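Local coordinates for protein N-alpha-acetyltransferase 38, NatC auxiliary subunit (Saccharomyces cerevisiae, PDB 6YGA) that serves as the small auxiliary subunit of the NatC N-terminal acetyltransferase, which acetylates nascent chains that begin with methionine followed by a hydrophobic or amphipathic residue, at residues Val16-Thr19 with Ile23-Gly26; Asp40-Arg45 with Arg51-Val56. All blocks are in the same frame, centred on the assembly; numbering follows the deposited sequence.

Interaction 1. Residues Val16-Thr19 with Ile23-Gly26; sequences VSLT and ILVG
Val16 and Leu24 face each other as an antiparallel hydrogen-bonded pair, and both backbone bonds between them are short and nearly straight. Val16 N reaches Leu24 O at 2.8 Å with an N-H...O angle of 167°. The return bond, Leu24 N to Val16 O, has the same length and the same angle. The strand axes run 153° apart. Ser17 and Ile23 follow as a non-hydrogen-bonded pair, their CA atoms 4.2 Å apart.

These are the first two strands of the Sm-fold barrel, joined by a three-residue connection, and the contact is a buried one.

Apolar packing lies on the face of Val16 and Leu24, where the leucines meet diagonally: Leu18 CD1 lies 3.7 Å from Leu24 CD1, and Leu18 CG is 4.0 Å from Leu24 CG. Each leucine has CG beside its own backbone N (chi1 -63° in Leu18, and much the same in Leu24), which brings the two branched ends together, and Val57 of the N-alpha-acetyltransferase 35 chain packs on both. On the other face the ethyl arm of Ile23 lies against Ser17 in van der Waals contact, CG1 being 3.7 Å from both CB and OG of Ser17.

As for side-chain polar bonding, Ser17 OG makes a weak bond of 3.5 Å to Leu18 O within its own segment.

Interaction 2. Residues Asp40-Arg45 with Arg51-Val56; sequences DHVEER and RMMGLV
Residues 42-45 and 51-54 run antiparallel at a strongly twisted 140°, with axes 4.7 Å apart at closest approach. Glu44 and Arg51 form a hydrogen-bonded pair whose two bonds differ: Glu44 N to Arg51 O is 2.8 Å long, whereas Arg51 N to Glu44 O is 3.1 Å and clearly bent. Further along, Val42 N donates to Gly54 O and Val42 O accepts from Met53 N, so the acceptor and donor on the second strand belong to successive residues. Gly54 has a positive phi, a backbone conformation that glycine adopts easily, just before the chain turns a corner at Leu55.

Glu44 and Arg51 also join through their side chains, which lie alongside each other and point the same way. Arg51 NE bonds Glu44 OE1 at 2.8 Å in a salt bridge. The approach is from above the carboxylate plane, 46° out of it, and the two flat groups are turned 35° apart. Glu44 OE2 is held separately by Arg22 and by Ser65 of the N-alpha-acetyltransferase 35 chain, whose Ser64 and Ser65 also bond Arg51 NH2.

This hairpin belongs to the Sm fold; beyond the corner, the strand that starts at Val56 pairs in parallel with a strand of that same partner chain.

Met52 and Met53, both selenomethionines in the crystal, pack on opposite faces. Met53 SE lies 3.8 Å from Glu44 CB, and a bend at chi3 carries Met53 CE toward Val42 CG1. Val56 CG2 meets Val42 CB at 3.7 Å, the two valines crossing at about a right angle. On the face of Glu43, its CB lies 3.7 Å from Met52 SE. Where the strands turn, Leu55 CD1 rests against Asp40 CB.

Overall arrangement
From the N terminus, interaction 1 closes first, its hairpin bringing residues 23-26 back beside 16-19 across a three-residue connection. The chain then continues along strand 23-32 and through strand 37-39 before interaction 2 closes a later hairpin, 40-45 with 51-56. The contacts are in series and neither nest nor cross, yet their centres lie only about 9 Å apart because strands 23-32 and 42-46 are neighbours in the curled sheet. Probable backbone hydrogen bonds from Glu43 N to Val25 O and from Arg45 N to Ile23 O join them, and Leu24 CD2 packs against Met53 CE. Four strands that are neighbours in the sheet, 13-18, 23-32, 42-46 and 49-54, are thereby tied side by side.

Interaction 1. Residues Val16-Thr19 with Ile23-Gly26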
# COMPACT_ATOMS: atom_id res chain seq x y z
N VAL C 16 -38.66 -4.95 9.74
CA VAL C 16 -38.13 -5.58 10.94
C VAL C 16 -37.94 -4.48 11.98
O VAL C 16 -36.97 -3.71 11.91
CB VAL C 16 -36.82 -6.33 10.68
CG1 VAL C 16 -36.28 -6.91 11.98
CG2 VAL C 16 -37.04 -7.42 9.65
N SER C 17 -38.86 -4.40 12.94
CA SER C 17 -38.69 -3.49 14.07
C SER C 17 -37.71 -4.10 15.06
O SER C 17 -37.82 -5.28 15.41
CB SER C 17 -40.04 -3.23 14.75
OG SER C 17 -39.88 -2.39 15.88
N LEU C 18 -36.75 -3.30 15.51
CA LEU C 18 -35.74 -3.77 16.44
C LEU C 18 -36.20 -3.55 17.87
O LEU C 18 -37.34 -3.14 18.13
CB LEU C 18 -34.40 -3.09 16.16
CG LEU C 18 -33.78 -3.36 14.79
CD1 LEU C 18 -32.36 -2.83 14.74
CD2 LEU C 18 -33.82 -4.85 14.47
N THR C 19 -35.32 -3.83 18.84
CA THR C 19 -35.68 -3.68 20.24
C THR C 19 -35.94 -2.22 20.60
O THR C 19 -36.80 -1.93 21.44
CB THR C 19 -34.58 -4.25 21.14
OG1 THR C 19 -33.33 -3.61 20.84
CG2 THR C 19 -34.45 -5.75 20.92
N ILE C 23 -36.44 0.99 13.26
CA ILE C 23 -37.06 -0.00 12.39
C ILE C 23 -36.20 -0.15 11.14
O ILE C 23 -35.67 0.84 10.62
CB ILE C 23 -38.51 0.39 12.03
CG1 ILE C 23 -39.46 0.02 13.17
CG2 ILE C 23 -38.95 -0.25 10.72
CD1 ILE C 23 -40.93 0.14 12.82
N LEU C 24 -36.05 -1.39 10.67
CA LEU C 24 -35.24 -1.69 9.49
C LEU C 24 -36.14 -2.18 8.36
O LEU C 24 -36.98 -3.06 8.56
CB LEU C 24 -34.18 -2.74 9.81
CG LEU C 24 -33.19 -2.39 10.92
CD1 LEU C 24 -32.16 -3.49 11.09
CD2 LEU C 24 -32.52 -1.06 10.63
N VAL C 25 -35.95 -1.61 7.17
CA VAL C 25 -36.65 -2.02 5.96
C VAL C 25 -35.59 -2.46 4.96
O VAL C 25 -34.71 -1.67 4.59
CB VAL C 25 -37.51 -0.88 5.38
CG1 VAL C 25 -38.29 -1.37 4.17
CG2 VAL C 25 -38.44 -0.33 6.44
N GLY C 26 -35.67 -3.72 4.53
CA GLY C 26 -34.66 -4.26 3.63
C GLY C 26 -35.12 -5.51 2.94
O GLY C 26 -36.12 -6.14 3.32

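Interaction 2. Residues Asp40-Arg45 with Arg51-Val56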
# COMPACT_ATOMS: atom_id res chain seq x y z
N ASP C 40 -30.39 -6.73 2.79
CA ASP C 40 -29.68 -5.84 1.88
C ASP C 40 -30.52 -4.60 1.62
O ASP C 40 -31.75 -4.62 1.73
CB ASP C 40 -29.37 -6.54 0.55
CG ASP C 40 -28.18 -5.92 -0.17
OD1 ASP C 40 -27.61 -4.94 0.34
OD2 ASP C 40 -27.81 -6.43 -1.26
N HIS C 41 -29.83 -3.52 1.24
CA HIS C 41 -30.46 -2.23 0.97
C HIS C 41 -31.29 -1.76 2.16
O HIS C 41 -32.40 -1.25 2.01
CB HIS C 41 -31.30 -2.28 -0.31
CG HIS C 41 -30.60 -2.92 -1.47
ND1 HIS C 41 -29.46 -2.39 -2.03
CD2 HIS C 41 -30.88 -4.05 -2.16
CE1 HIS C 41 -29.07 -3.17 -3.03
NE2 HIS C 41 -29.91 -4.18 -3.13
N VAL C 42 -30.73 -1.92 3.36
CA VAL C 42 -31.47 -1.65 4.59
C VAL C 42 -31.67 -0.15 4.76
O VAL C 42 -30.73 0.64 4.58
CB VAL C 42 -30.74 -2.25 5.80
CG1 VAL C 42 -31.31 -1.69 7.10
CG2 VAL C 42 -30.86 -3.76 5.79
N GLU C 43 -32.89 0.24 5.09
CA GLU C 43 -33.21 1.61 5.49
C GLU C 43 -33.55 1.60 6.98
O GLU C 43 -34.46 0.88 7.40
CB GLU C 43 -34.37 2.18 4.68
CG GLU C 43 -34.78 3.58 5.10
CD GLU C 43 -35.98 4.10 4.33
OE1 GLU C 43 -36.66 3.29 3.67
OE2 GLU C 43 -36.24 5.32 4.39
N GLU C 44 -32.83 2.40 7.75
CA GLU C 44 -33.05 2.53 9.19
C GLU C 44 -33.93 3.74 9.45
O GLU C 44 -33.52 4.88 9.19
CB GLU C 44 -31.73 2.66 9.94
CG GLU C 44 -31.87 2.53 11.45
CD GLU C 44 -30.79 3.28 12.21
OE1 GLU C 44 -30.43 4.40 11.79
OE2 GLU C 44 -30.31 2.76 13.24
N ARG C 45 -35.12 3.50 9.98
CA ARG C 45 -36.08 4.55 10.29
C ARG C 45 -36.18 4.72 11.80
O ARG C 45 -36.49 3.76 12.52
CB ARG C 45 -37.46 4.22 9.70
CG ARG C 45 -37.51 4.20 8.18
CD ARG C 45 -38.91 3.85 7.71
NE ARG C 45 -38.98 3.71 6.25
CZ ARG C 45 -40.04 3.23 5.61
NH1 ARG C 45 -41.12 2.85 6.29
NH2 ARG C 45 -40.03 3.13 4.29
N ARG C 51 -32.23 6.77 7.04
CA ARG C 51 -30.88 6.67 6.49
C ARG C 51 -30.66 5.26 5.97
O ARG C 51 -31.30 4.30 6.40
CB ARG C 51 -29.81 7.03 7.53
CG ARG C 51 -29.69 6.04 8.68
CD ARG C 51 -28.44 6.33 9.50
NE ARG C 51 -28.13 5.26 10.44
CZ ARG C 51 -26.90 5.03 10.92
NH1 ARG C 51 -25.89 5.79 10.53
NH2 ARG C 51 -26.70 4.03 11.77
N MSE C 52 -29.72 5.15 5.02
CA MSE C 52 -29.36 3.87 4.42
C MSE C 52 -28.16 3.25 5.14
O MSE C 52 -27.25 3.97 5.56
CB MSE C 52 -29.05 4.04 2.93
CG MSE C 52 -30.20 4.58 2.10
SE MSE C 52 -31.82 3.52 2.28
CE MSE C 52 -32.65 3.95 0.57
N MSE C 53 -28.16 1.93 5.27
CA MSE C 53 -27.09 1.24 5.99
C MSE C 53 -26.52 0.05 5.22
O MSE C 53 -25.58 -0.60 5.68
CB MSE C 53 -27.58 0.79 7.37
CG MSE C 53 -28.08 1.92 8.25
SE MSE C 53 -28.09 1.46 10.14
CE MSE C 53 -29.09 -0.20 10.04
N GLY C 54 -27.09 -0.25 4.06
CA GLY C 54 -26.53 -1.28 3.20
C GLY C 54 -26.88 -2.67 3.66
O GLY C 54 -28.04 -2.97 3.96
N LEU C 55 -25.87 -3.54 3.72
CA LEU C 55 -26.06 -4.94 4.09
C LEU C 55 -25.92 -5.08 5.60
O LEU C 55 -24.85 -4.81 6.15
CB LEU C 55 -25.05 -5.83 3.37
CG LEU C 55 -25.24 -7.34 3.52
CD1 LEU C 55 -26.46 -7.81 2.74
CD2 LEU C 55 -24.00 -8.09 3.09
N VAL C 56 -27.00 -5.52 6.25
CA VAL C 56 -27.04 -5.66 7.71
C VAL C 56 -27.55 -7.05 8.06
O VAL C 56 -28.46 -7.57 7.41
CB VAL C 56 -27.93 -4.58 8.36
CG1 VAL C 56 -27.69 -4.51 9.86
CG2 VAL C 56 -27.70 -3.21 7.72